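Local coordinates for hypothetical protein PH1789 (Pyrococcus horikoshii, PDB 1WR2) that is of unknown function but carries an ATP-grasp domain, a fold named for the way it holds ATP in many of its relatives, at residues A[138-152]-A[165-177]. Sequence-based numbering, arbitrary orientation.
Sequences FGLGGIFVEILKDVT and KMIQEIKAYPILA
Strand 138-140 runs at 73° to helix 173-177, the two axes 9.9 Å apart, while Thr152 lies beside Met166 of helix 160-168. Phe138 and Thr152 exchange both backbone hydrogen bonds, a hydrogen-bonded antiparallel pair that closes the loop through helix 145-148. The carboxylate of Asp150 grips the type I turn 170-173 with two bonds on its syn sides: Lys171 N to OD1 at 2.8 Å, and Ala172 N to OD2 at 3.1 Å, the second donor farther out of the carboxylate plane. The Asp150 carboxylate reaches these amides because its CG stands opposite the backbone N (chi1 -180°); the ammonium of Lys171 is near, but beyond salt-bridge range. Thr152 OG1 donates to Met166 O at 2.6 Å, tilted from the carbonyl plane, and its methyl CG2 lies tight against Ile170 CG2, at 3.4 Å. The Phe138 ring packs among Ile167, Ile170 and Leu176: the Ile170 side chain crosses Phe138 at about a right angle and brings CD1 obliquely to 3.4 Å from Phe138 CE2, Leu176 CD1 meets the ring edge, and Ile167 CG1 sits over one face toward the rim. Leu140 CD1 presses on Ala172 CB, while its CD2 touches Leu176 CD2 as the two side chains pass in opposite directions. Strand 120-129 backs Phe138 and Leu140 through Val122; helix 187-203 closes over Phe138 and Ile167 through Ile190, and Glu169 forms a salt bridge with Arg154 of edge strand 152-155.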
loop_
_atom_site.group_PDB
_atom_site.type_symbol
_atom_site.label_atom_id
_atom_site.label_comp_id
_atom_site.label_asym_id
_atom_site.label_seq_id
_atom_site.Cartn_x
_atom_site.Cartn_y
_atom_site.Cartn_z
ATOM N N PHE A 138 4.700 10.070 -9.022
ATOM C CA PHE A 138 5.040 8.773 -9.582
ATOM C C PHE A 138 6.544 8.686 -9.782
ATOM O O PHE A 138 7.186 9.669 -10.148
ATOM C CB PHE A 138 4.364 8.555 -10.933
ATOM C CG PHE A 138 4.835 7.318 -11.637
ATOM C CD1 PHE A 138 4.447 6.058 -11.188
ATOM C CD2 PHE A 138 5.712 7.410 -12.716
ATOM C CE1 PHE A 138 4.924 4.908 -11.795
ATOM C CE2 PHE A 138 6.198 6.260 -13.336
ATOM C CZ PHE A 138 5.805 5.006 -12.875
ATOM N N GLY A 139 7.095 7.501 -9.545
ATOM C CA GLY A 139 8.517 7.281 -9.726
ATOM C C GLY A 139 8.805 5.822 -9.431
ATOM O O GLY A 139 7.952 5.134 -8.870
ATOM N N LEU A 140 9.984 5.332 -9.806
ATOM C CA LEU A 140 10.316 3.937 -9.533
ATOM C C LEU A 140 10.633 3.744 -8.059
ATOM O O LEU A 140 11.043 4.682 -7.369
ATOM C CB LEU A 140 11.525 3.477 -10.357
ATOM C CG LEU A 140 11.357 3.301 -11.868
ATOM C CD1 LEU A 140 12.592 2.618 -12.437
ATOM C CD2 LEU A 140 10.129 2.470 -12.161
ATOM N N GLY A 141 10.447 2.517 -7.583
ATOM C CA GLY A 141 10.730 2.210 -6.194
ATOM C C GLY A 141 12.125 1.632 -6.054
ATOM O O GLY A 141 13.016 1.943 -6.844
ATOM N N GLY A 142 12.317 0.777 -5.058
ATOM C CA GLY A 142 13.625 0.190 -4.849
ATOM C C GLY A 142 14.216 0.767 -3.582
ATOM O O GLY A 142 13.589 1.607 -2.940
ATOM N N ILE A 143 15.418 0.335 -3.218
ATOM C CA ILE A 143 16.049 0.833 -2.001
ATOM C C ILE A 143 16.844 2.121 -2.226
ATOM O O ILE A 143 17.284 2.764 -1.270
ATOM C CB ILE A 143 16.972 -0.239 -1.386
ATOM C CG1 ILE A 143 18.009 -0.693 -2.415
ATOM C CG2 ILE A 143 16.137 -1.426 -0.919
ATOM C CD1 ILE A 143 19.017 -1.691 -1.875
ATOM N N PHE A 144 17.004 2.502 -3.491
ATOM C CA PHE A 144 17.747 3.710 -3.842
ATOM C C PHE A 144 16.852 4.835 -4.355
ATOM O O PHE A 144 17.300 5.697 -5.115
ATOM C CB PHE A 144 18.806 3.379 -4.897
ATOM C CG PHE A 144 19.762 2.299 -4.472
ATOM C CD1 PHE A 144 20.508 2.431 -3.301
ATOM C CD2 PHE A 144 19.911 1.144 -5.235
ATOM C CE1 PHE A 144 21.389 1.429 -2.896
ATOM C CE2 PHE A 144 20.789 0.134 -4.838
ATOM C CZ PHE A 144 21.528 0.278 -3.665
ATOM N N VAL A 145 15.591 4.832 -3.932
ATOM C CA VAL A 145 14.645 5.857 -4.360
ATOM C C VAL A 145 15.062 7.249 -3.880
ATOM O O VAL A 145 14.951 8.226 -4.618
ATOM C CB VAL A 145 13.218 5.551 -3.845
ATOM C CG1 VAL A 145 13.195 5.584 -2.330
ATOM C CG2 VAL A 145 12.229 6.558 -4.413
ATOM N N GLU A 146 15.552 7.336 -2.649
ATOM C CA GLU A 146 15.966 8.620 -2.098
ATOM C C GLU A 146 17.258 9.137 -2.724
ATOM O O GLU A 146 17.506 10.340 -2.741
ATOM C CB GLU A 146 16.108 8.521 -0.575
ATOM C CG GLU A 146 16.937 7.338 -0.090
ATOM C CD GLU A 146 16.829 7.123 1.416
ATOM O OE1 GLU A 146 17.138 8.063 2.184
ATOM O OE2 GLU A 146 16.435 6.009 1.833
ATOM N N ILE A 147 18.068 8.230 -3.259
ATOM C CA ILE A 147 19.326 8.620 -3.887
ATOM C C ILE A 147 19.102 9.071 -5.325
ATOM O O ILE A 147 19.692 10.052 -5.773
ATOM C CB ILE A 147 20.334 7.450 -3.903
ATOM C CG1 ILE A 147 20.672 7.035 -2.470
ATOM C CG2 ILE A 147 21.598 7.857 -4.645
ATOM C CD1 ILE A 147 21.587 5.832 -2.386
ATOM N N LEU A 148 18.247 8.354 -6.045
ATOM C CA LEU A 148 17.976 8.680 -7.435
ATOM C C LEU A 148 17.132 9.943 -7.595
ATOM O O LEU A 148 17.215 10.619 -8.618
ATOM C CB LEU A 148 17.316 7.487 -8.133
ATOM C CG LEU A 148 18.204 6.241 -8.247
ATOM C CD1 LEU A 148 17.452 5.131 -8.967
ATOM C CD2 LEU A 148 19.481 6.584 -9.009
ATOM N N LYS A 149 16.320 10.256 -6.590
ATOM C CA LYS A 149 15.505 11.472 -6.619
ATOM C C LYS A 149 14.856 11.651 -7.989
ATOM O O LYS A 149 15.068 12.671 -8.649
ATOM C CB LYS A 149 16.399 12.687 -6.328
ATOM C CG LYS A 149 17.371 12.485 -5.159
ATOM C CD LYS A 149 18.488 13.537 -5.134
ATOM C CE LYS A 149 19.475 13.347 -6.289
ATOM N NZ LYS A 149 20.684 14.235 -6.202
ATOM N N ASP A 150 14.065 10.672 -8.415
ATOM C CA ASP A 150 13.426 10.735 -9.726
ATOM C C ASP A 150 11.911 10.534 -9.638
ATOM O O ASP A 150 11.407 9.430 -9.808
ATOM C CB ASP A 150 14.060 9.677 -10.637
ATOM C CG ASP A 150 13.474 9.664 -12.033
ATOM O OD1 ASP A 150 13.285 10.755 -12.624
ATOM O OD2 ASP A 150 13.223 8.549 -12.544
ATOM N N VAL A 151 11.193 11.614 -9.358
ATOM C CA VAL A 151 9.746 11.545 -9.245
ATOM C C VAL A 151 9.121 12.698 -10.010
ATOM O O VAL A 151 9.671 13.797 -10.042
ATOM C CB VAL A 151 9.290 11.629 -7.764
ATOM C CG1 VAL A 151 10.041 10.598 -6.927
ATOM C CG2 VAL A 151 9.546 13.024 -7.219
ATOM N N THR A 152 7.981 12.441 -10.636
ATOM C CA THR A 152 7.270 13.480 -11.368
ATOM C C THR A 152 5.956 13.672 -10.612
ATOM O O THR A 152 5.561 12.789 -9.841
ATOM C CB THR A 152 6.991 13.049 -12.828
ATOM O OG1 THR A 152 6.237 11.824 -12.846
ATOM C CG2 THR A 152 8.303 12.840 -13.570
ATOM N N LYS A 165 1.736 11.179 -19.460
ATOM C CA LYS A 165 2.814 12.143 -19.538
ATOM C C LYS A 165 3.752 12.058 -18.323
ATOM O O LYS A 165 4.967 11.957 -18.487
ATOM C CB LYS A 165 2.212 13.544 -19.666
ATOM C CG LYS A 165 3.181 14.644 -20.072
ATOM C CD LYS A 165 2.410 15.938 -20.338
ATOM C CE LYS A 165 3.328 17.127 -20.582
ATOM N NZ LYS A 165 2.546 18.383 -20.751
ATOM N N MET A 166 3.202 12.081 -17.109
ATOM C CA MET A 166 4.062 12.023 -15.925
ATOM C C MET A 166 4.826 10.700 -15.834
ATOM O O MET A 166 5.857 10.614 -15.171
ATOM C CB MET A 166 3.252 12.270 -14.645
ATOM C CG MET A 166 2.270 11.191 -14.268
ATOM S SD MET A 166 1.182 11.741 -12.931
ATOM C CE MET A 166 2.355 11.894 -11.570
ATOM N N ILE A 167 4.328 9.671 -16.510
ATOM C CA ILE A 167 5.013 8.390 -16.500
ATOM C C ILE A 167 6.221 8.480 -17.430
ATOM O O ILE A 167 7.278 7.910 -17.158
ATOM C CB ILE A 167 4.098 7.243 -16.993
ATOM C CG1 ILE A 167 2.901 7.079 -16.049
ATOM C CG2 ILE A 167 4.891 5.939 -17.051
ATOM C CD1 ILE A 167 1.934 5.968 -16.475
ATOM N N GLN A 168 6.064 9.219 -18.521
ATOM C CA GLN A 168 7.133 9.367 -19.503
ATOM C C GLN A 168 8.199 10.382 -19.104
ATOM O O GLN A 168 9.314 10.354 -19.624
ATOM C CB GLN A 168 6.532 9.759 -20.853
ATOM C CG GLN A 168 5.445 8.811 -21.318
ATOM C CD GLN A 168 4.857 9.196 -22.659
ATOM O OE1 GLN A 168 4.662 10.380 -22.951
ATOM N NE2 GLN A 168 4.548 8.193 -23.478
ATOM N N GLU A 169 7.856 11.271 -18.180
ATOM C CA GLU A 169 8.773 12.308 -17.730
ATOM C C GLU A 169 9.861 11.866 -16.750
ATOM O O GLU A 169 10.848 12.583 -16.565
ATOM C CB GLU A 169 7.972 13.467 -17.123
ATOM C CG GLU A 169 6.953 14.073 -18.075
ATOM C CD GLU A 169 6.216 15.259 -17.480
ATOM O OE1 GLU A 169 5.898 15.223 -16.274
ATOM O OE2 GLU A 169 5.946 16.225 -18.224
ATOM N N ILE A 170 9.704 10.706 -16.113
ATOM C CA ILE A 170 10.727 10.259 -15.165
ATOM C C ILE A 170 11.974 9.819 -15.923
ATOM O O ILE A 170 11.880 9.258 -17.016
ATOM C CB ILE A 170 10.241 9.080 -14.272
ATOM C CG1 ILE A 170 9.824 7.893 -15.143
ATOM C CG2 ILE A 170 9.089 9.544 -13.370
ATOM C CD1 ILE A 170 9.463 6.651 -14.343
ATOM N N LYS A 171 13.141 10.078 -15.346
ATOM C CA LYS A 171 14.390 9.706 -15.999
ATOM C C LYS A 171 14.450 8.205 -16.261
ATOM O O LYS A 171 14.976 7.762 -17.280
ATOM C CB LYS A 171 15.584 10.117 -15.142
ATOM C CG LYS A 171 15.678 11.611 -14.873
ATOM C CD LYS A 171 17.028 11.967 -14.260
ATOM C CE LYS A 171 17.084 13.425 -13.866
ATOM N NZ LYS A 171 16.009 13.747 -12.882
ATOM N N ALA A 172 13.897 7.427 -15.338
ATOM C CA ALA A 172 13.906 5.978 -15.462
ATOM C C ALA A 172 12.847 5.426 -16.406
ATOM O O ALA A 172 12.598 4.219 -16.418
ATOM C CB ALA A 172 13.747 5.347 -14.094
ATOM N N TYR A 173 12.224 6.292 -17.200
ATOM C CA TYR A 173 11.196 5.831 -18.124
ATOM C C TYR A 173 11.677 4.741 -19.080
ATOM O O TYR A 173 10.974 3.749 -19.308
ATOM C CB TYR A 173 10.639 6.975 -18.964
ATOM C CG TYR A 173 9.658 6.447 -19.976
ATOM C CD1 TYR A 173 8.407 5.987 -19.574
ATOM C CD2 TYR A 173 10.018 6.304 -21.315
ATOM C CE1 TYR A 173 7.539 5.389 -20.474
ATOM C CE2 TYR A 173 9.156 5.704 -22.227
ATOM C CZ TYR A 173 7.918 5.247 -21.796
ATOM O OH TYR A 173 7.061 4.638 -22.683
ATOM N N PRO A 174 12.865 4.925 -19.683
ATOM C CA PRO A 174 13.390 3.921 -20.613
ATOM C C PRO A 174 13.382 2.528 -20.006
ATOM O O PRO A 174 13.206 1.532 -20.707
ATOM C CB PRO A 174 14.803 4.424 -20.895
ATOM C CG PRO A 174 14.616 5.907 -20.870
ATOM C CD PRO A 174 13.758 6.096 -19.628
ATOM N N ILE A 175 13.576 2.463 -18.694
ATOM C CA ILE A 175 13.586 1.190 -17.987
ATOM C C ILE A 175 12.220 0.507 -18.050
ATOM O O ILE A 175 12.129 -0.714 -18.194
ATOM C CB ILE A 175 13.997 1.396 -16.522
ATOM C CG1 ILE A 175 15.428 1.935 -16.471
ATOM C CG2 ILE A 175 13.883 0.090 -15.754
ATOM C CD1 ILE A 175 15.896 2.322 -15.090
ATOM N N LEU A 176 11.157 1.298 -17.946
ATOM C CA LEU A 176 9.801 0.765 -18.001
ATOM C C LEU A 176 9.450 0.314 -19.411
ATOM O O LEU A 176 8.721 -0.657 -19.601
ATOM C CB LEU A 176 8.793 1.822 -17.554
ATOM C CG LEU A 176 8.877 2.322 -16.113
ATOM C CD1 LEU A 176 7.804 3.378 -15.881
ATOM C CD2 LEU A 176 8.691 1.152 -15.155
ATOM N N ALA A 177 9.965 1.036 -20.399
ATOM C CA ALA A 177 9.705 0.711 -21.794
ATOM C C ALA A 177 10.451 -0.560 -22.181
ATOM O O ALA A 177 10.125 -1.201 -23.180
ATOM C CB ALA A 177 10.135 1.870 -22.689
#